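Local coordinates for protein myosin-17 (Arabidopsis thaliana, PDB 7KFL) that is a plant class XI myosin motor whose globular tail, the cargo-binding domain, probably recognises the cargo that the motor moves along actin, at residues L181-C185 with H214-I218; L211-W215 with Y272-G276; I218-N223 with E279-W283; V239-T244 with D289-A295. One frame throughout, in Å; residues are numbered along the deposited sequence.

Contact 1 of 4, residues L181-C185 with H214-I218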
loop_
_atom_site.group_PDB
_atom_site.type_symbol
_atom_site.label_atom_id
_atom_site.label_comp_id
_atom_site.label_asym_id
_atom_site.label_seq_id
_atom_site.Cartn_x
_atom_site.Cartn_y
_atom_site.Cartn_z
ATOM N N LEU A 181 12.117 7.522 -9.765
ATOM C CA LEU A 181 13.153 6.454 -9.861
ATOM C C LEU A 181 12.754 5.456 -10.954
ATOM O O LEU A 181 13.630 5.075 -11.756
ATOM C CB LEU A 181 13.307 5.750 -8.507
ATOM C CG LEU A 181 13.661 6.643 -7.318
ATOM C CD1 LEU A 181 13.773 5.816 -6.047
ATOM C CD2 LEU A 181 14.950 7.413 -7.566
ATOM N N LEU A 182 11.481 5.049 -10.979
ATOM C CA LEU A 182 10.895 4.223 -12.069
ATOM C C LEU A 182 10.953 5.031 -13.371
ATOM O O LEU A 182 11.283 4.443 -14.421
ATOM C CB LEU A 182 9.461 3.833 -11.695
ATOM C CG LEU A 182 9.329 2.907 -10.485
ATOM C CD1 LEU A 182 7.889 2.844 -10.000
ATOM C CD2 LEU A 182 9.844 1.512 -10.805
ATOM N N GLY A 183 10.682 6.339 -13.288
ATOM C CA GLY A 183 10.867 7.305 -14.389
ATOM C C GLY A 183 12.240 7.177 -15.028
ATOM O O GLY A 183 12.316 7.238 -16.269
ATOM N N LEU A 184 13.288 6.998 -14.214
ATOM C CA LEU A 184 14.698 6.874 -14.680
ATOM C C LEU A 184 14.973 5.434 -15.141
ATOM O O LEU A 184 15.754 5.274 -16.097
ATOM C CB LEU A 184 15.654 7.300 -13.558
ATOM C CG LEU A 184 15.605 8.778 -13.165
ATOM C CD1 LEU A 184 16.425 9.031 -11.911
ATOM C CD2 LEU A 184 16.091 9.674 -14.295
ATOM N N CYS A 185 14.365 4.431 -14.496
ATOM C CA CYS A 185 14.438 2.998 -14.904
ATOM C C CYS A 185 13.895 2.832 -16.330
ATOM O O CYS A 185 14.518 2.098 -17.112
ATOM C CB CYS A 185 13.658 2.088 -13.960
ATOM S SG CYS A 185 14.496 1.760 -12.388
ATOM N N HIS A 214 19.469 2.757 -9.734
ATOM C CA HIS A 214 18.081 3.278 -9.615
ATOM C C HIS A 214 17.180 2.227 -8.957
ATOM O O HIS A 214 16.322 2.618 -8.143
ATOM C CB HIS A 214 17.562 3.738 -10.983
ATOM C CG HIS A 214 18.283 4.929 -11.518
ATOM N ND1 HIS A 214 18.779 5.922 -10.692
ATOM C CD2 HIS A 214 18.576 5.306 -12.781
ATOM C CE1 HIS A 214 19.355 6.853 -11.425
ATOM N NE2 HIS A 214 19.242 6.500 -12.710
ATOM N N TRP A 215 17.368 0.945 -9.285
ATOM C CA TRP A 215 16.651 -0.186 -8.635
ATOM C C TRP A 215 17.012 -0.215 -7.147
ATOM O O TRP A 215 16.112 -0.469 -6.325
ATOM C CB TRP A 215 16.975 -1.523 -9.309
ATOM C CG TRP A 215 16.573 -1.595 -10.750
ATOM C CD1 TRP A 215 17.395 -1.789 -11.820
ATOM C CD2 TRP A 215 15.242 -1.478 -11.284
ATOM N NE1 TRP A 215 16.672 -1.807 -12.980
ATOM C CE2 TRP A 215 15.349 -1.616 -12.685
ATOM C CE3 TRP A 215 13.975 -1.279 -10.721
ATOM C CZ2 TRP A 215 14.241 -1.555 -13.528
ATOM C CZ3 TRP A 215 12.879 -1.216 -11.554
ATOM C CH2 TRP A 215 13.015 -1.351 -12.937
ATOM N N GLN A 216 18.284 0.046 -6.828
ATOM C CA GLN A 216 18.815 0.084 -5.440
ATOM C C GLN A 216 18.238 1.297 -4.697
ATOM O O GLN A 216 17.946 1.155 -3.494
ATOM C CB GLN A 216 20.345 0.073 -5.463
ATOM C CG GLN A 216 20.920 -1.246 -5.967
ATOM C CD GLN A 216 22.411 -1.215 -6.200
ATOM O OE1 GLN A 216 23.107 -0.261 -5.854
ATOM N NE2 GLN A 216 22.918 -2.280 -6.800
ATOM N N SER A 217 18.062 2.435 -5.377
ATOM C CA SER A 217 17.444 3.666 -4.809
ATOM C C SER A 217 16.011 3.370 -4.348
ATOM O O SER A 217 15.622 3.856 -3.264
ATOM C CB SER A 217 17.468 4.806 -5.796
ATOM O OG SER A 217 18.788 5.060 -6.245
ATOM N N ILE A 218 15.256 2.611 -5.149
ATOM C CA ILE A 218 13.847 2.207 -4.861
ATOM C C ILE A 218 13.837 1.307 -3.619
ATOM O O ILE A 218 13.013 1.561 -2.716
ATOM C CB ILE A 218 13.205 1.533 -6.095
ATOM C CG1 ILE A 218 12.912 2.560 -7.193
ATOM C CG2 ILE A 218 11.956 0.749 -5.713
ATOM C CD1 ILE A 218 12.567 1.958 -8.536
#

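Contact 2 of 4, residues L211-W215 with Y272-G276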
loop_
_atom_site.group_PDB
_atom_site.type_symbol
_atom_site.label_atom_id
_atom_site.label_comp_id
_atom_site.label_asym_id
_atom_site.label_seq_id
_atom_site.Cartn_x
_atom_site.Cartn_y
_atom_site.Cartn_z
ATOM N N LEU A 211 22.662 2.928 -13.973
ATOM C CA LEU A 211 21.194 2.792 -14.175
ATOM C C LEU A 211 20.647 1.652 -13.305
ATOM O O LEU A 211 19.464 1.727 -12.930
ATOM C CB LEU A 211 20.909 2.560 -15.663
ATOM C CG LEU A 211 21.378 3.677 -16.597
ATOM C CD1 LEU A 211 21.225 3.273 -18.054
ATOM C CD2 LEU A 211 20.635 4.975 -16.323
ATOM N N ILE A 212 21.469 0.645 -12.988
ATOM C CA ILE A 212 21.116 -0.453 -12.035
ATOM C C ILE A 212 20.951 0.138 -10.626
ATOM O O ILE A 212 20.155 -0.420 -9.847
ATOM C CB ILE A 212 22.166 -1.586 -12.065
ATOM C CG1 ILE A 212 22.156 -2.336 -13.401
ATOM C CG2 ILE A 212 21.981 -2.538 -10.890
ATOM C CD1 ILE A 212 21.087 -3.404 -13.508
ATOM N N ALA A 213 21.678 1.218 -10.316
ATOM C CA ALA A 213 21.663 1.921 -9.009
ATOM C C ALA A 213 20.253 2.438 -8.700
ATOM O O ALA A 213 19.908 2.538 -7.509
ATOM C CB ALA A 213 22.671 3.046 -9.015
ATOM N N HIS A 214 19.469 2.757 -9.734
ATOM C CA HIS A 214 18.081 3.278 -9.615
ATOM C C HIS A 214 17.180 2.227 -8.957
ATOM O O HIS A 214 16.322 2.618 -8.143
ATOM C CB HIS A 214 17.562 3.738 -10.983
ATOM C CG HIS A 214 18.283 4.929 -11.518
ATOM N ND1 HIS A 214 18.779 5.922 -10.692
ATOM C CD2 HIS A 214 18.576 5.306 -12.781
ATOM C CE1 HIS A 214 19.355 6.853 -11.425
ATOM N NE2 HIS A 214 19.242 6.500 -12.710
ATOM N N TRP A 215 17.368 0.945 -9.285
ATOM C CA TRP A 215 16.651 -0.186 -8.635
ATOM C C TRP A 215 17.012 -0.215 -7.147
ATOM O O TRP A 215 16.112 -0.469 -6.325
ATOM C CB TRP A 215 16.975 -1.523 -9.309
ATOM C CG TRP A 215 16.573 -1.595 -10.750
ATOM C CD1 TRP A 215 17.395 -1.789 -11.820
ATOM C CD2 TRP A 215 15.242 -1.478 -11.284
ATOM N NE1 TRP A 215 16.672 -1.807 -12.980
ATOM C CE2 TRP A 215 15.349 -1.616 -12.685
ATOM C CE3 TRP A 215 13.975 -1.279 -10.721
ATOM C CZ2 TRP A 215 14.241 -1.555 -13.528
ATOM C CZ3 TRP A 215 12.879 -1.216 -11.554
ATOM C CH2 TRP A 215 13.015 -1.351 -12.937
ATOM N N TYR A 272 18.008 -5.738 -18.297
ATOM C CA TYR A 272 18.144 -4.605 -17.347
ATOM C C TYR A 272 17.039 -4.663 -16.287
ATOM O O TYR A 272 17.347 -4.473 -15.098
ATOM C CB TYR A 272 18.094 -3.256 -18.067
ATOM C CG TYR A 272 17.909 -2.099 -17.122
ATOM C CD1 TYR A 272 18.898 -1.761 -16.215
ATOM C CD2 TYR A 272 16.731 -1.372 -17.096
ATOM C CE1 TYR A 272 18.738 -0.711 -15.327
ATOM C CE2 TYR A 272 16.553 -0.318 -16.215
ATOM C CZ TYR A 272 17.561 0.016 -15.330
ATOM O OH TYR A 272 17.391 1.045 -14.451
ATOM N N VAL A 273 15.790 -4.884 -16.711
ATOM C CA VAL A 273 14.604 -4.944 -15.804
ATOM C C VAL A 273 14.702 -6.212 -14.948
ATOM O O VAL A 273 14.401 -6.120 -13.741
ATOM C CB VAL A 273 13.272 -4.862 -16.578
ATOM C CG1 VAL A 273 12.091 -5.306 -15.727
ATOM C CG2 VAL A 273 13.025 -3.463 -17.120
ATOM N N LYS A 274 15.112 -7.342 -15.536
ATOM C CA LYS A 274 15.287 -8.630 -14.809
ATOM C C LYS A 274 16.252 -8.422 -13.635
ATOM O O LYS A 274 16.005 -9.006 -12.561
ATOM C CB LYS A 274 15.802 -9.739 -15.732
ATOM C CG LYS A 274 15.754 -11.133 -15.119
ATOM C CD LYS A 274 16.033 -12.256 -16.095
ATOM C CE LYS A 274 15.505 -13.589 -15.607
ATOM N NZ LYS A 274 15.951 -14.708 -16.471
ATOM N N ALA A 275 17.310 -7.627 -13.839
ATOM C CA ALA A 275 18.289 -7.230 -12.799
ATOM C C ALA A 275 17.556 -6.473 -11.688
ATOM O O ALA A 275 17.772 -6.801 -10.506
ATOM C CB ALA A 275 19.393 -6.394 -13.399
ATOM N N GLY A 276 16.717 -5.506 -12.072
ATOM C CA GLY A 276 15.871 -4.719 -11.156
ATOM C C GLY A 276 14.951 -5.592 -10.323
ATOM O O GLY A 276 14.867 -5.354 -9.106
#

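Contact 3 of 4, residues I218-N223 with E279-W283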
loop_
_atom_site.group_PDB
_atom_site.type_symbol
_atom_site.label_atom_id
_atom_site.label_comp_id
_atom_site.label_asym_id
_atom_site.label_seq_id
_atom_site.Cartn_x
_atom_site.Cartn_y
_atom_site.Cartn_z
ATOM N N ILE A 218 15.256 2.611 -5.149
ATOM C CA ILE A 218 13.847 2.207 -4.861
ATOM C C ILE A 218 13.837 1.307 -3.619
ATOM O O ILE A 218 13.013 1.561 -2.716
ATOM C CB ILE A 218 13.205 1.533 -6.095
ATOM C CG1 ILE A 218 12.912 2.560 -7.193
ATOM C CG2 ILE A 218 11.956 0.749 -5.713
ATOM C CD1 ILE A 218 12.567 1.958 -8.536
ATOM N N ARG A 219 14.725 0.310 -3.581
ATOM C CA ARG A 219 14.871 -0.660 -2.459
ATOM C C ARG A 219 15.114 0.089 -1.139
ATOM O O ARG A 219 14.576 -0.356 -0.106
ATOM C CB ARG A 219 16.018 -1.634 -2.748
ATOM C CG ARG A 219 16.065 -2.825 -1.805
ATOM C CD ARG A 219 17.253 -3.726 -2.080
ATOM N NE ARG A 219 17.445 -4.698 -1.012
ATOM C CZ ARG A 219 18.259 -5.747 -1.068
ATOM N NH1 ARG A 219 18.978 -5.988 -2.153
ATOM N NH2 ARG A 219 18.345 -6.562 -0.033
ATOM N N LYS A 220 15.895 1.176 -1.172
ATOM C CA LYS A 220 16.205 2.026 0.010
ATOM C C LYS A 220 14.925 2.712 0.497
ATOM O O LYS A 220 14.645 2.646 1.714
ATOM C CB LYS A 220 17.290 3.058 -0.318
ATOM C CG LYS A 220 18.720 2.551 -0.180
ATOM C CD LYS A 220 19.775 3.613 -0.412
ATOM C CE LYS A 220 19.887 4.032 -1.863
ATOM N NZ LYS A 220 21.123 4.809 -2.115
ATOM N N SER A 221 14.183 3.341 -0.420
ATOM C CA SER A 221 12.899 4.041 -0.141
ATOM C C SER A 221 11.884 3.055 0.449
ATOM O O SER A 221 11.202 3.434 1.411
ATOM C CB SER A 221 12.365 4.725 -1.375
ATOM O OG SER A 221 13.194 5.818 -1.747
ATOM N N LEU A 222 11.800 1.834 -0.088
ATOM C CA LEU A 222 10.908 0.770 0.450
ATOM C C LEU A 222 11.273 0.502 1.914
ATOM O O LEU A 222 10.353 0.472 2.747
ATOM C CB LEU A 222 11.037 -0.507 -0.390
ATOM C CG LEU A 222 10.494 -0.442 -1.818
ATOM C CD1 LEU A 222 10.686 -1.774 -2.525
ATOM C CD2 LEU A 222 9.025 -0.049 -1.839
ATOM N N ASN A 223 12.570 0.341 2.208
ATOM C CA ASN A 223 13.107 -0.013 3.553
ATOM C C ASN A 223 12.874 1.141 4.537
ATOM O O ASN A 223 12.552 0.851 5.705
ATOM C CB ASN A 223 14.592 -0.391 3.501
ATOM C CG ASN A 223 14.837 -1.852 3.189
ATOM O OD1 ASN A 223 13.984 -2.702 3.435
ATOM N ND2 ASN A 223 16.011 -2.164 2.664
ATOM N N GLU A 279 16.575 -7.254 -7.354
ATOM C CA GLU A 279 16.710 -6.287 -6.230
ATOM C C GLU A 279 15.419 -6.272 -5.402
ATOM O O GLU A 279 15.512 -6.335 -4.158
ATOM C CB GLU A 279 17.022 -4.882 -6.753
ATOM C CG GLU A 279 18.467 -4.695 -7.173
ATOM C CD GLU A 279 19.448 -4.420 -6.044
ATOM O OE1 GLU A 279 18.997 -4.157 -4.909
ATOM O OE2 GLU A 279 20.666 -4.461 -6.307
ATOM N N LEU A 280 14.262 -6.188 -6.068
ATOM C CA LEU A 280 12.928 -6.093 -5.417
ATOM C C LEU A 280 12.555 -7.440 -4.787
ATOM O O LEU A 280 11.928 -7.425 -3.712
ATOM C CB LEU A 280 11.887 -5.652 -6.451
ATOM C CG LEU A 280 12.125 -4.287 -7.096
ATOM C CD1 LEU A 280 11.019 -3.963 -8.087
ATOM C CD2 LEU A 280 12.239 -3.189 -6.048
ATOM N N GLU A 281 12.919 -8.556 -5.427
ATOM C CA GLU A 281 12.730 -9.927 -4.877
ATOM C C GLU A 281 13.513 -10.039 -3.564
ATOM O O GLU A 281 12.941 -10.545 -2.577
ATOM C CB GLU A 281 13.193 -10.997 -5.869
ATOM C CG GLU A 281 12.749 -12.402 -5.493
ATOM C CD GLU A 281 13.262 -13.511 -6.396
ATOM O OE1 GLU A 281 13.948 -13.202 -7.393
ATOM O OE2 GLU A 281 12.974 -14.687 -6.096
ATOM N N GLN A 282 14.771 -9.579 -3.568
ATOM C CA GLN A 282 15.688 -9.596 -2.395
ATOM C C GLN A 282 15.054 -8.812 -1.239
ATOM O O GLN A 282 15.101 -9.310 -0.095
ATOM C CB GLN A 282 17.062 -9.031 -2.767
ATOM C CG GLN A 282 18.006 -10.069 -3.360
ATOM C CD GLN A 282 18.397 -11.131 -2.360
ATOM O OE1 GLN A 282 18.529 -10.869 -1.165
ATOM N NE2 GLN A 282 18.589 -12.349 -2.842
ATOM N N TRP A 283 14.475 -7.644 -1.535
ATOM C CA TRP A 283 13.760 -6.787 -0.551
ATOM C C TRP A 283 12.598 -7.564 0.082
ATOM O O TRP A 283 12.405 -7.431 1.307
ATOM C CB TRP A 283 13.268 -5.485 -1.196
ATOM C CG TRP A 283 12.497 -4.633 -0.239
ATOM C CD1 TRP A 283 12.976 -3.615 0.533
ATOM C CD2 TRP A 283 11.104 -4.770 0.095
ATOM N NE1 TRP A 283 11.973 -3.095 1.305
ATOM C CE2 TRP A 283 10.815 -3.785 1.061
ATOM C CE3 TRP A 283 10.076 -5.621 -0.330
ATOM C CZ2 TRP A 283 9.540 -3.629 1.601
ATOM C CZ3 TRP A 283 8.817 -5.467 0.203
ATOM C CH2 TRP A 283 8.556 -4.484 1.157
HETATM O O HOH W 1 20.540 -8.855 -1.571
#

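Contact 4 of 4, residues V239-T244 with D289-A295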
loop_
_atom_site.group_PDB
_atom_site.type_symbol
_atom_site.label_atom_id
_atom_site.label_comp_id
_atom_site.label_asym_id
_atom_site.label_seq_id
_atom_site.Cartn_x
_atom_site.Cartn_y
_atom_site.Cartn_z
ATOM N N VAL A 239 0.711 -3.094 7.034
ATOM C CA VAL A 239 1.999 -2.873 6.309
ATOM C C VAL A 239 2.033 -3.799 5.084
ATOM O O VAL A 239 2.486 -3.339 4.017
ATOM C CB VAL A 239 3.216 -3.078 7.232
ATOM C CG1 VAL A 239 4.529 -2.881 6.488
ATOM C CG2 VAL A 239 3.161 -2.165 8.449
ATOM N N ARG A 240 1.562 -5.043 5.231
ATOM C CA ARG A 240 1.419 -6.030 4.124
ATOM C C ARG A 240 0.587 -5.421 2.989
ATOM O O ARG A 240 0.970 -5.613 1.817
ATOM C CB ARG A 240 0.764 -7.327 4.607
ATOM C CG ARG A 240 1.685 -8.228 5.415
ATOM C CD ARG A 240 1.221 -9.673 5.447
ATOM N NE ARG A 240 0.072 -9.879 6.321
ATOM C CZ ARG A 240 0.116 -9.948 7.651
ATOM N NH1 ARG A 240 1.263 -9.813 8.299
ATOM N NH2 ARG A 240 -0.998 -10.137 8.337
ATOM N N LYS A 241 -0.510 -4.728 3.319
ATOM C CA LYS A 241 -1.407 -4.076 2.325
ATOM C C LYS A 241 -0.619 -3.005 1.566
ATOM O O LYS A 241 -0.585 -3.083 0.326
ATOM C CB LYS A 241 -2.636 -3.444 2.986
ATOM C CG LYS A 241 -3.551 -4.392 3.753
ATOM C CD LYS A 241 -3.738 -5.756 3.123
ATOM C CE LYS A 241 -4.727 -6.608 3.889
ATOM N NZ LYS A 241 -5.089 -7.846 3.157
ATOM N N VAL A 242 0.008 -2.069 2.288
ATOM C CA VAL A 242 0.709 -0.880 1.711
ATOM C C VAL A 242 1.651 -1.358 0.601
ATOM O O VAL A 242 1.516 -0.877 -0.540
ATOM C CB VAL A 242 1.482 -0.073 2.775
ATOM C CG1 VAL A 242 2.246 1.090 2.157
ATOM C CG2 VAL A 242 0.577 0.441 3.881
ATOM N N PHE A 243 2.561 -2.280 0.924
ATOM C CA PHE A 243 3.660 -2.718 0.022
ATOM C C PHE A 243 3.083 -3.530 -1.145
ATOM O O PHE A 243 3.578 -3.348 -2.277
ATOM C CB PHE A 243 4.749 -3.447 0.813
ATOM C CG PHE A 243 5.615 -2.514 1.622
ATOM C CD1 PHE A 243 6.422 -1.580 0.988
ATOM C CD2 PHE A 243 5.609 -2.549 3.008
ATOM C CE1 PHE A 243 7.208 -0.705 1.721
ATOM C CE2 PHE A 243 6.399 -1.675 3.739
ATOM C CZ PHE A 243 7.198 -0.757 3.095
ATOM N N THR A 244 2.061 -4.358 -0.892
ATOM C CA THR A 244 1.325 -5.124 -1.937
ATOM C C THR A 244 0.715 -4.139 -2.942
ATOM O O THR A 244 0.848 -4.381 -4.151
ATOM C CB THR A 244 0.261 -6.046 -1.329
ATOM O OG1 THR A 244 0.906 -6.927 -0.408
ATOM C CG2 THR A 244 -0.474 -6.864 -2.368
ATOM N N ASP A 289 7.562 -12.344 4.557
ATOM C CA ASP A 289 6.134 -12.405 4.136
ATOM C C ASP A 289 5.254 -11.656 5.147
ATOM O O ASP A 289 4.169 -11.204 4.742
ATOM C CB ASP A 289 5.669 -13.854 3.956
ATOM C CG ASP A 289 6.277 -14.549 2.746
ATOM O OD1 ASP A 289 6.079 -14.051 1.619
ATOM O OD2 ASP A 289 6.950 -15.582 2.942
ATOM N N GLU A 290 5.701 -11.531 6.402
ATOM C CA GLU A 290 4.970 -10.831 7.496
ATOM C C GLU A 290 4.759 -9.352 7.140
ATOM O O GLU A 290 3.710 -8.810 7.529
ATOM C CB GLU A 290 5.718 -10.961 8.827
ATOM C CG GLU A 290 5.120 -10.116 9.941
ATOM C CD GLU A 290 5.459 -10.556 11.353
ATOM O OE1 GLU A 290 5.017 -11.656 11.749
ATOM O OE2 GLU A 290 6.156 -9.796 12.060
ATOM N N TYR A 291 5.722 -8.722 6.458
ATOM C CA TYR A 291 5.709 -7.271 6.126
ATOM C C TYR A 291 5.610 -7.043 4.611
ATOM O O TYR A 291 5.164 -5.948 4.222
ATOM C CB TYR A 291 6.945 -6.585 6.714
ATOM C CG TYR A 291 6.920 -6.455 8.215
ATOM C CD1 TYR A 291 6.303 -5.376 8.826
ATOM C CD2 TYR A 291 7.501 -7.415 9.028
ATOM C CE1 TYR A 291 6.271 -5.249 10.206
ATOM C CE2 TYR A 291 7.478 -7.303 10.408
ATOM C CZ TYR A 291 6.860 -6.215 11.001
ATOM O OH TYR A 291 6.833 -6.095 12.360
ATOM N N ALA A 292 6.014 -8.022 3.792
ATOM C CA ALA A 292 5.974 -7.963 2.311
ATOM C C ALA A 292 4.629 -8.488 1.793
ATOM O O ALA A 292 4.173 -7.995 0.744
ATOM C CB ALA A 292 7.122 -8.750 1.730
ATOM N N GLY A 293 4.031 -9.459 2.492
ATOM C CA GLY A 293 2.763 -10.105 2.099
ATOM C C GLY A 293 2.929 -10.895 0.814
ATOM O O GLY A 293 3.716 -11.862 0.819
ATOM N N SER A 294 2.222 -10.491 -0.248
ATOM C CA SER A 294 2.302 -11.080 -1.612
ATOM C C SER A 294 2.754 -10.005 -2.610
ATOM O O SER A 294 2.305 -10.045 -3.773
ATOM C CB SER A 294 0.983 -11.696 -2.007
ATOM O OG SER A 294 -0.039 -10.714 -2.067
ATOM N N ALA A 295 3.623 -9.089 -2.166
ATOM C CA ALA A 295 4.172 -7.969 -2.968
ATOM C C ALA A 295 4.912 -8.518 -4.193
ATOM O O ALA A 295 4.817 -7.892 -5.261
ATOM C CB ALA A 295 5.080 -7.115 -2.119
#

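Contact 1 of 4, residues L181-C185 with H214-I218
Cys185 points its sulfur straight at the indole of Trp215: SG stands 3.2 Å above the centroid of the six-membered ring, on the ring normal. Behind it Cys185 CB covers the same face, so the thiol reads as a sulfur-aromatic contact with an added CH-pi component. With SG beside the backbone N (chi1 -77°), the cysteine looks across to helix 205-231, whose short segment runs antiparallel to 181-185 at an axis distance of 9.3 Å and an angle of 159°. This is the dense part of the contact. Ile218 fits in next to it, its CG1 3.5 Å from Leu181 CB as the two side chains run past each other in opposite directions, while its CD1 meets Leu182 CD2 at 3.6 Å. Phe249 and Ile250 of helix 236-260 close over Leu182 from outside the pair. The other flank is partly exposed, with fewer buried residues. There Leu184 lies across the imidazole of His214, with its CB 3.9 Å from the ring centroid, and Leu181 CD1 touches Ser217 CB at 3.8 Å. The Ser217 hydroxyl turns back to its own helix and bonds Ala213 O. The result is an antiparallel helix-helix packing with one buried and one partly exposed flank, as in the elongated helical bundle of the myosin globular tail.

Contact 2 of 4, residues L211-W215 with Y272-G276
The CA atoms of Trp215 and Gly276 come within 5.2 Å of each other where the segments 211-215 and 272-276, both helical, run in roughly the same direction at 33° with their axes 9.5 Å apart. Lacking a side chain, Gly276 lets the indole lie directly on the backbone of helix 267-287, on the ring face turned away from Cys185. Tyr272 approaches from the preceding turn. Its CG is anti to the backbone N (chi1 167°), which carries the phenol across to helix 205-231. Trp215 NE1 sits over one face of that phenol, 3.1 Å from Tyr272 CZ, and the two ring planes meet obliquely. Beyond the ring, Tyr272 OH donates a 2.7 Å hydrogen bond to Leu211 O, arriving well above the carbonyl plane. Leu211 CB rests beside the phenol, 3.9 Å from Tyr272 CE1. At the outer side Ile212 CD1 reaches over to Ala275 CB at 3.4 Å, a close methyl contact, and also touches the tyrosine ring. Val273, near Trp215 CZ2, carries the packing on to Ile302 and Val306 of helix 300-309. Helix 205-231 is kinked here: Trp215 N makes no bond to Leu211 O, and that carbonyl receives just a weak one from His214 N. The phenol thus supplies the stronger donor to a buried carbonyl that the kink has left short of its usual helical partner.

Contact 3 of 4, residues I218-N223 with E279-W283
Two acceptors share Arg219 NH1: Glu279 OE1, in a salt bridge with a nearly straight but weak hydrogen bond of 3.3 Å, and a water, also weakly held. The water donates in turn to Gln282 OE1 at 2.9 Å, so the arginine is tied to two residues about one turn apart on helix 267-287. Both acceptors lie at the edge of the guanidinium, near its plane, while Gln282 CB covers one of its faces, 3.6 Å from Arg219 NH1. CG anti to the backbone N (chi1 -168°) and an extended chain beyond it bring the group this far, with the methylene CG brushing Trp283 CB at 3.9 Å. Glu279 curls at chi2 to meet it, and its other oxygen, OE2, takes a hydrogen bond from Gln216. An alanine in place of Arg219 is likely to leave the Glu279 carboxylate without its opposite charge and to strip the aliphatic cover from Trp283 CB. Deeper in, Leu222 lies across the indole of Trp283: its CB is 3.2 Å from NE1, and its CD1 stands above the same face, 4.0 Å from the centroid of the five-membered ring. Leu280 CD2 touches both Ile218 and Leu222, and Phe243 and Phe247 of helix 236-260 meet the Trp283 ring. A buried apolar seam thus joins the near-parallel helices, margined by a weak charge pair and the water bridge to Gln282.

Contact 4 of 4, residues V239-T244 with D289-A295
At the edge of the Arg240 guanidinium, close to its plane, lies Glu290 O, which accepts a 2.8 Å hydrogen bond from NH1; Val239 CG1 sits at the edge of the Tyr291 ring, 3.9 Å from CD1. The third flat group, Phe243, brings CD2 to 3.6 Å from Tyr291 O. Outside partners complete these rings: Lys230 forms a cation-pi contact with Tyr291, and Trp283 meets Phe243. The arginine chain bends at chi3 (-75°), folding NH1 back towards the carbonyl of Glu290. On the way Arg240 CD passes 3.4 Å from Asp289 O. The N-H points at its acceptor with an angle of 152°, and NH1 is tilted only slightly from the carbonyl plane. A leucine in place of Arg240, having no guanidinium, would probably leave Glu290 O without its donor and the helix end without a nearby positive charge. Directly after helix 289-292, Gly293 turns the chain with positive phi (66°) and passes close to Arg240 CD. Thr244 lies beside the same turn, its CG2 3.9 Å from Ser294 OG. The threonine hydroxyl itself bonds back to Arg240 O at 2.6 Å, so this carbonyl is gripped by Thr244 N and Thr244 OG1 from opposite faces of its plane. The last carbonyls of a helix lack the N-H partners of a following turn, and the guanidinium is likely to offset some of their negative charge here.

Overall arrangement
Contacts 1, 2 and 3 cluster along helix 205-231, their centres 7 to 11 Å apart: contact 1 joins it to the earlier helix 150-186, and contacts 2 and 3 join it to helix 267-287. Contact 4 lies nearer the centre of the chain, its centre 12 Å from that of contact 3 and 20 and 22 Å from those of contacts 1 and 2, and ties helix 236-260 to helix 289-292 and the turn after it. Contact 3 touches it through Trp283 and Phe243. Along the chain contact 1 closes before contacts 3 and 4 open, whereas the segments of contacts 2, 3 and 4 interleave. Helices distant in sequence are thereby woven into one elongated bundle, the framework of the cargo-binding tail.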